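Local coordinates for peptidase M16 inactive domain family protein (PDB 3GWB), which is assigned to the inactive-domain branch of the M16 metallopeptidases and may have hydrolase activity and bind metal, at residues A[269-274]-A[349-354]; A[283-288]-A[331-336]; A[297-302]-A[312-317]. All coordinates share one frame; numbering follows the deposited sequence.

Contact 1: residues A[269-274]-A[349-354]; sequences VSLGNQ and DAKREL
Q274 and L271 of helix 266-277 meet A350, K351 and L354 of helix 344-356. Q274 CB points toward the other helix, and CG, held anti to the carbonyl carbon at chi1 -73°, carries the chain on in extended form. The contacts begin at CD, the first atom of the chain to approach L354, with L354 CD1 4.0 Å away. From there the amide crosses the leucine at about a right angle: OE1 lies 3.8 Å from L354 CD1, and NE2 comes closer still to that same CD1, at 3.5 Å. NE2 also makes a weak, bent bond back to S270 O, 3.3 Å away, so the amide has some polar grip while it lies against methyls. Two α-helices of the M16 α/β domain thus pack without a hydrogen bond between them, mostly through side chains, with short-segment axes 9.9 Å apart and inclined at 108°. A350 suits this crossing because its lone methyl lets L271 CD1 come within 3.8 Å of A350 CB. The same L271 CD1 meets L354 CD2 at 3.9 Å, while L271 CD2 brushes K351 CG, where the lysine is still aliphatic. Shortening Q274 to an alanine would remove the amide, and is likely to open a gap beside L354 CD1 and cost S270 O its weak extra bond. The K351 ammonium, NZ, hydrogen-bonds the carbonyl oxygens of S392, Q393 and L395.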
# COMPACT_ATOMS: atom_id res chain seq x y z
N VAL A 269 22.39 -12.93 -15.09
CA VAL A 269 21.73 -11.70 -15.54
C VAL A 269 21.16 -10.92 -14.37
O VAL A 269 21.01 -9.70 -14.45
CB VAL A 269 20.58 -11.99 -16.56
CG1 VAL A 269 21.14 -12.73 -17.76
CG2 VAL A 269 19.47 -12.77 -15.90
N SER A 270 20.84 -11.61 -13.29
CA SER A 270 20.30 -10.93 -12.12
C SER A 270 21.40 -10.07 -11.51
O SER A 270 21.17 -8.92 -11.15
CB SER A 270 19.81 -11.94 -11.08
OG SER A 270 18.78 -12.75 -11.63
N LEU A 271 22.61 -10.62 -11.42
CA LEU A 271 23.72 -9.87 -10.85
C LEU A 271 24.15 -8.75 -11.81
O LEU A 271 24.50 -7.65 -11.38
CB LEU A 271 24.90 -10.80 -10.58
CG LEU A 271 26.01 -10.22 -9.71
CD1 LEU A 271 25.56 -10.19 -8.24
CD2 LEU A 271 27.25 -11.07 -9.87
N GLY A 272 24.10 -9.04 -13.10
CA GLY A 272 24.47 -8.03 -14.09
C GLY A 272 23.48 -6.87 -14.04
O GLY A 272 23.87 -5.71 -14.15
N ASN A 273 22.20 -7.19 -13.85
CA ASN A 273 21.18 -6.16 -13.78
C ASN A 273 21.33 -5.36 -12.51
O ASN A 273 21.11 -4.15 -12.51
CB ASN A 273 19.78 -6.76 -13.83
CG ASN A 273 18.71 -5.70 -13.67
OD1 ASN A 273 18.16 -5.50 -12.59
ND2 ASN A 273 18.43 -4.99 -14.76
N GLN A 274 21.67 -6.03 -11.42
CA GLN A 274 21.85 -5.36 -10.14
C GLN A 274 22.88 -4.24 -10.28
O GLN A 274 22.66 -3.12 -9.81
CB GLN A 274 22.31 -6.36 -9.07
CG GLN A 274 21.22 -7.32 -8.60
CD GLN A 274 21.74 -8.41 -7.67
OE1 GLN A 274 22.51 -8.13 -6.74
NE2 GLN A 274 21.32 -9.65 -7.90
N ASP A 349 31.03 -5.71 -4.93
CA ASP A 349 30.03 -4.96 -4.17
C ASP A 349 28.66 -5.61 -4.35
O ASP A 349 27.93 -5.81 -3.38
CB ASP A 349 30.00 -3.51 -4.66
CG ASP A 349 31.24 -2.72 -4.27
OD1 ASP A 349 32.33 -3.34 -4.15
OD2 ASP A 349 31.13 -1.49 -4.09
N ALA A 350 28.31 -5.94 -5.59
CA ALA A 350 27.02 -6.56 -5.86
C ALA A 350 26.90 -7.90 -5.13
O ALA A 350 25.90 -8.16 -4.47
CB ALA A 350 26.83 -6.76 -7.37
N LYS A 351 27.93 -8.74 -5.25
CA LYS A 351 27.91 -10.04 -4.58
C LYS A 351 27.76 -9.83 -3.08
O LYS A 351 27.02 -10.57 -2.42
CB LYS A 351 29.20 -10.82 -4.88
CG LYS A 351 29.32 -11.27 -6.33
CD LYS A 351 30.78 -11.39 -6.74
CE LYS A 351 31.32 -12.79 -6.59
NZ LYS A 351 30.94 -13.62 -7.75
N ARG A 352 28.45 -8.83 -2.53
CA ARG A 352 28.37 -8.56 -1.11
C ARG A 352 26.96 -8.11 -0.72
O ARG A 352 26.42 -8.56 0.29
CB ARG A 352 29.38 -7.48 -0.70
CG ARG A 352 29.41 -7.23 0.80
CD ARG A 352 30.59 -6.38 1.23
NE ARG A 352 30.50 -5.00 0.74
CZ ARG A 352 31.14 -4.53 -0.33
NH1 ARG A 352 31.94 -5.31 -1.04
NH2 ARG A 352 30.98 -3.26 -0.68
N GLU A 353 26.37 -7.24 -1.53
CA GLU A 353 25.01 -6.77 -1.26
C GLU A 353 24.04 -7.93 -1.35
O GLU A 353 23.15 -8.08 -0.51
CB GLU A 353 24.59 -5.70 -2.27
CG GLU A 353 25.32 -4.37 -2.15
CD GLU A 353 24.80 -3.33 -3.14
OE1 GLU A 353 25.01 -3.51 -4.36
OE2 GLU A 353 24.16 -2.35 -2.69
N LEU A 354 24.21 -8.75 -2.38
CA LEU A 354 23.35 -9.90 -2.60
C LEU A 354 23.45 -10.88 -1.44
O LEU A 354 22.43 -11.31 -0.89
CB LEU A 354 23.75 -10.60 -3.91
CG LEU A 354 22.81 -11.70 -4.43
CD1 LEU A 354 21.42 -11.12 -4.68
CD2 LEU A 354 23.40 -12.28 -5.71

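Contact 2: residues A[283-288]-A[331-336]; sequences TRLMSE and QDVFAE
L285 and V333 mark the nearest backbone approach, CA to CA 7.0 Å, between helices 284-292 and 323-340, whose local axes pass 10.3 Å apart at 138°, nearer antiparallel than perpendicular. Both helices belong to the α/β domain of the M16 fold, and L285 reaches past this interface to the sheet, touching V299 and S301 of strand 299-303. The first helix begins with an N-cap: T283 OG1 accepts from the main-chain N of M286, a selenomethionine, at 3.1 Å, as short hydroxyl side chains commonly do at this position.

V333 is the apolar centre of the contact. Its chi1 of 170° sets CG1 anti to the backbone N and splits the two methyls between different partners. CG1 fits between R284 CG, 3.7 Å away, and L285 CD2, 3.8 Å away, whereas CG2 faces E288, whose CG lies 3.9 Å from it. A branched, compact valine can therefore touch three residues of the opposite helix, two of them through the methylene parts of charged chains.

Those charged ends find partners beyond the two segments. R284, bent at chi2 and chi3, turns its NH2 to a salt bridge with E346, and E288 pairs with K292. E336 OE2 bonds N340; although opposite in charge to R284, it is too far from it for a salt bridge, and it is the methylene CG of E336 that lies near the guanidinium plane, at its edge. Also in that plane sits one ordered water, which accepts from R284 NH1 at 2.7 Å and donates to V333 O at 3.0 Å, linking arginine and helix backbone.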
# COMPACT_ATOMS: atom_id res chain seq x y z
N THR A 283 24.70 1.92 -8.54
CA THR A 283 24.50 1.32 -9.87
C THR A 283 25.04 2.23 -10.97
O THR A 283 25.19 3.43 -10.79
CB THR A 283 23.01 1.05 -10.14
OG1 THR A 283 22.32 2.29 -10.26
CG2 THR A 283 22.40 0.24 -9.00
N ARG A 284 25.32 1.64 -12.13
CA ARG A 284 25.85 2.39 -13.27
C ARG A 284 24.89 3.50 -13.68
O ARG A 284 25.29 4.66 -13.84
CB ARG A 284 26.07 1.43 -14.45
CG ARG A 284 26.96 1.95 -15.58
CD ARG A 284 28.42 2.16 -15.12
NE ARG A 284 29.18 0.92 -14.92
CZ ARG A 284 29.73 0.19 -15.89
NH1 ARG A 284 29.60 0.55 -17.16
NH2 ARG A 284 30.44 -0.88 -15.59
N LEU A 285 23.61 3.16 -13.82
CA LEU A 285 22.60 4.13 -14.22
C LEU A 285 22.38 5.25 -13.20
O LEU A 285 22.31 6.42 -13.57
CB LEU A 285 21.28 3.42 -14.52
CG LEU A 285 21.22 2.61 -15.82
CD1 LEU A 285 19.97 1.77 -15.84
CD2 LEU A 285 21.26 3.54 -17.03
N MSE A 286 22.27 4.92 -11.92
CA MSE A 286 22.06 5.97 -10.91
C MSE A 286 23.29 6.86 -10.78
O MSE A 286 23.18 8.06 -10.54
CB MSE A 286 21.72 5.35 -9.56
CG MSE A 286 20.26 4.96 -9.42
SE MSE A 286 19.20 6.41 -9.31
CE MSE A 286 19.07 6.54 -7.55
N SER A 287 24.46 6.26 -10.95
CA SER A 287 25.71 7.01 -10.86
C SER A 287 25.85 8.04 -11.98
O SER A 287 26.13 9.21 -11.73
CB SER A 287 26.90 6.04 -10.90
OG SER A 287 28.12 6.74 -11.02
N GLU A 288 25.63 7.60 -13.21
CA GLU A 288 25.75 8.48 -14.38
C GLU A 288 24.64 9.51 -14.52
O GLU A 288 24.91 10.69 -14.77
CB GLU A 288 25.81 7.64 -15.66
CG GLU A 288 26.97 6.66 -15.73
CD GLU A 288 28.32 7.34 -15.65
OE1 GLU A 288 28.53 8.34 -16.38
OE2 GLU A 288 29.18 6.88 -14.87
N GLN A 331 20.96 5.31 -23.04
CA GLN A 331 21.29 4.36 -24.11
C GLN A 331 22.80 4.15 -24.20
O GLN A 331 23.25 3.02 -24.35
CB GLN A 331 20.75 4.86 -25.45
CG GLN A 331 19.23 4.82 -25.55
CD GLN A 331 18.72 5.29 -26.90
OE1 GLN A 331 18.92 6.45 -27.28
NE2 GLN A 331 18.06 4.40 -27.63
N ASP A 332 23.57 5.23 -24.11
CA ASP A 332 25.03 5.13 -24.19
C ASP A 332 25.55 4.36 -22.99
O ASP A 332 26.44 3.52 -23.13
CB ASP A 332 25.68 6.52 -24.20
CG ASP A 332 25.24 7.37 -25.38
OD1 ASP A 332 25.25 6.85 -26.52
OD2 ASP A 332 24.89 8.55 -25.17
N VAL A 333 25.01 4.64 -21.81
CA VAL A 333 25.42 3.94 -20.61
C VAL A 333 25.11 2.45 -20.76
O VAL A 333 25.89 1.60 -20.35
CB VAL A 333 24.68 4.46 -19.37
CG1 VAL A 333 24.93 3.55 -18.18
CG2 VAL A 333 25.14 5.88 -19.06
N PHE A 334 23.97 2.15 -21.35
CA PHE A 334 23.56 0.76 -21.56
C PHE A 334 24.50 0.09 -22.56
O PHE A 334 24.98 -1.02 -22.32
CB PHE A 334 22.13 0.71 -22.09
CG PHE A 334 21.64 -0.68 -22.35
CD1 PHE A 334 21.53 -1.59 -21.32
CD2 PHE A 334 21.28 -1.08 -23.64
CE1 PHE A 334 21.07 -2.89 -21.54
CE2 PHE A 334 20.81 -2.37 -23.88
CZ PHE A 334 20.71 -3.27 -22.83
N ALA A 335 24.75 0.76 -23.68
CA ALA A 335 25.63 0.22 -24.71
C ALA A 335 27.01 -0.04 -24.12
O ALA A 335 27.59 -1.11 -24.31
CB ALA A 335 25.74 1.19 -25.87
N GLU A 336 27.52 0.95 -23.39
CA GLU A 336 28.82 0.88 -22.75
C GLU A 336 28.90 -0.29 -21.76
O GLU A 336 29.92 -0.96 -21.67
CB GLU A 336 29.12 2.21 -22.04
CG GLU A 336 30.24 2.19 -21.01
CD GLU A 336 31.56 1.68 -21.56
OE1 GLU A 336 31.95 2.09 -22.68
OE2 GLU A 336 32.21 0.87 -20.86
O HOH W 1 28.22 2.27 -18.66

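Contact 3: residues A[297-302]-A[312-317]; sequences YGVYSG and FMINLQ
Y300 and N315 face each other as a hydrogen-bonded pair of the antiparallel β-hairpin formed by strands 299-303 and 311-319. Y300 N donates to N315 O at 3.1 Å, and N315 N returns a straight bond (161°) to Y300 O at 2.8 Å. Two residues on, the pattern recurs: G302 N reaches M313 O at 2.9 Å over a more bent path of 137°, while the main-chain N of M313, a selenomethionine, donates to G302 O at 3.0 Å. S301 and I314, the non-hydrogen-bonded pair between, bring their backbones close enough for S301 CA to make a CA-H...O contact with M313 O at 3.0 Å; the S301 backbone bonds with G277, beyond the hairpin.

Toward Y297 water takes over. One molecule donates to G298 O at 2.7 Å and accepts from Q317 N; a second accepts from Y297 N and donates to Q317 O, which also receives T296 OG1. On its other edge strand 311-319 pairs with strand 249-257, through backbone bonds of F312, I314 and L316 with Q256, L254 and L252.

Side chains of V299, S301, I314 and L316 share one face of the sheet, against which L285 of helix 284-292 packs. V299 and L316 lie side by side there: L316 CG sits between its backbone N and carbonyl carbon (chi1 72°), and L316 CD1 presses tightly on V299 CG2 at 3.4 Å. G298 fits here, since a CB would collide with Y300 CE2. N315 OD1 lies near Y300 O, but two acceptors form no bond. The register is set by the main-chain bonds of the Y300-N315 and G302-M313 pairs; beyond them water serves Y297, G298 and Q317, and V299 and L316 add apolar packing.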
# COMPACT_ATOMS: atom_id res chain seq x y z
N TYR A 297 15.82 11.35 -10.05
CA TYR A 297 15.89 10.90 -8.67
C TYR A 297 15.88 9.38 -8.65
O TYR A 297 16.24 8.76 -7.65
CB TYR A 297 14.72 11.45 -7.85
CG TYR A 297 14.86 12.93 -7.58
CD1 TYR A 297 16.01 13.44 -6.98
CD2 TYR A 297 13.86 13.83 -7.94
CE1 TYR A 297 16.16 14.81 -6.77
CE2 TYR A 297 14.00 15.20 -7.73
CZ TYR A 297 15.16 15.68 -7.14
OH TYR A 297 15.33 17.03 -6.96
N GLY A 298 15.50 8.77 -9.77
CA GLY A 298 15.49 7.32 -9.81
C GLY A 298 15.45 6.71 -11.19
O GLY A 298 14.56 7.01 -11.99
N VAL A 299 16.43 5.87 -11.48
CA VAL A 299 16.50 5.18 -12.76
C VAL A 299 16.77 3.74 -12.39
O VAL A 299 17.76 3.44 -11.73
CB VAL A 299 17.64 5.69 -13.66
CG1 VAL A 299 17.57 5.02 -15.03
CG2 VAL A 299 17.54 7.17 -13.82
N TYR A 300 15.87 2.86 -12.81
CA TYR A 300 15.99 1.44 -12.50
C TYR A 300 15.80 0.57 -13.74
O TYR A 300 15.10 0.94 -14.68
CB TYR A 300 14.94 1.07 -11.45
CG TYR A 300 15.00 1.97 -10.25
CD1 TYR A 300 16.03 1.85 -9.32
CD2 TYR A 300 14.07 3.00 -10.08
CE1 TYR A 300 16.13 2.73 -8.24
CE2 TYR A 300 14.17 3.89 -9.01
CZ TYR A 300 15.20 3.75 -8.10
OH TYR A 300 15.33 4.62 -7.05
N SER A 301 16.44 -0.59 -13.71
CA SER A 301 16.35 -1.54 -14.80
C SER A 301 16.07 -2.90 -14.17
O SER A 301 16.34 -3.10 -12.98
CB SER A 301 17.66 -1.59 -15.59
OG SER A 301 18.69 -2.19 -14.82
N GLY A 302 15.53 -3.83 -14.94
CA GLY A 302 15.25 -5.13 -14.39
C GLY A 302 14.54 -6.09 -15.31
O GLY A 302 13.86 -5.70 -16.26
N PHE A 312 12.68 -7.02 -20.28
CA PHE A 312 13.81 -6.40 -19.62
C PHE A 312 13.41 -4.95 -19.83
O PHE A 312 13.11 -4.54 -20.95
CB PHE A 312 15.14 -6.66 -20.33
CG PHE A 312 16.23 -5.74 -19.88
CD1 PHE A 312 16.85 -5.92 -18.64
CD2 PHE A 312 16.60 -4.63 -20.65
CE1 PHE A 312 17.81 -5.01 -18.17
CE2 PHE A 312 17.55 -3.72 -20.20
CZ PHE A 312 18.16 -3.91 -18.95
N MSE A 313 13.42 -4.17 -18.75
CA MSE A 313 12.99 -2.79 -18.85
C MSE A 313 13.80 -1.82 -18.01
O MSE A 313 14.28 -2.17 -16.93
CB MSE A 313 11.52 -2.72 -18.45
CG MSE A 313 10.80 -1.43 -18.76
SE MSE A 313 9.05 -1.61 -18.35
CE MSE A 313 8.64 -3.10 -19.28
N ILE A 314 13.95 -0.60 -18.52
CA ILE A 314 14.65 0.47 -17.83
C ILE A 314 13.66 1.62 -17.79
O ILE A 314 13.05 1.94 -18.81
CB ILE A 314 15.88 0.97 -18.60
CG1 ILE A 314 16.92 -0.14 -18.70
CG2 ILE A 314 16.45 2.22 -17.92
CD1 ILE A 314 18.08 0.21 -19.61
N ASN A 315 13.50 2.25 -16.63
CA ASN A 315 12.57 3.38 -16.55
C ASN A 315 13.05 4.49 -15.63
O ASN A 315 13.76 4.25 -14.65
CB ASN A 315 11.20 2.90 -16.09
CG ASN A 315 11.22 2.35 -14.69
OD1 ASN A 315 11.69 1.24 -14.45
ND2 ASN A 315 10.71 3.13 -13.75
N LEU A 316 12.66 5.71 -15.97
CA LEU A 316 13.03 6.88 -15.19
C LEU A 316 12.16 8.05 -15.60
O LEU A 316 11.41 7.98 -16.58
CB LEU A 316 14.51 7.24 -15.41
CG LEU A 316 14.89 7.85 -16.77
CD1 LEU A 316 16.26 8.50 -16.69
CD2 LEU A 316 14.87 6.78 -17.84
N GLN A 317 12.28 9.14 -14.84
CA GLN A 317 11.53 10.36 -15.09
C GLN A 317 12.52 11.52 -14.99
O GLN A 317 13.39 11.51 -14.13
CB GLN A 317 10.41 10.51 -14.05
CG GLN A 317 9.56 11.75 -14.19
CD GLN A 317 8.35 11.72 -13.26
OE1 GLN A 317 7.48 10.86 -13.39
NE2 GLN A 317 8.29 12.67 -12.33
O HOH W 2 13.19 11.40 -11.03
O HOH W 3 12.57 8.90 -11.93

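Overall arrangement
Followed from the N terminus, the chain opens all three contacts in turn, with helix 266-277, helix 284-292 and strand 299-303, and closes them in reverse order. Contact 3 shuts first, as the hairpin returns along 312-317; contact 2 follows on helix 323-340, and contact 1 on helix 344-356. The loops are concentric: contact 3 falls within that of contact 2, which falls within that of contact 1, and none cross. The layers also touch: F334 of contact 2 packs on F312, selenomethionine M286 on G298 and V299, and Q274 on T283. Together they tie the hairpin edge of the five-stranded sheet to its helices.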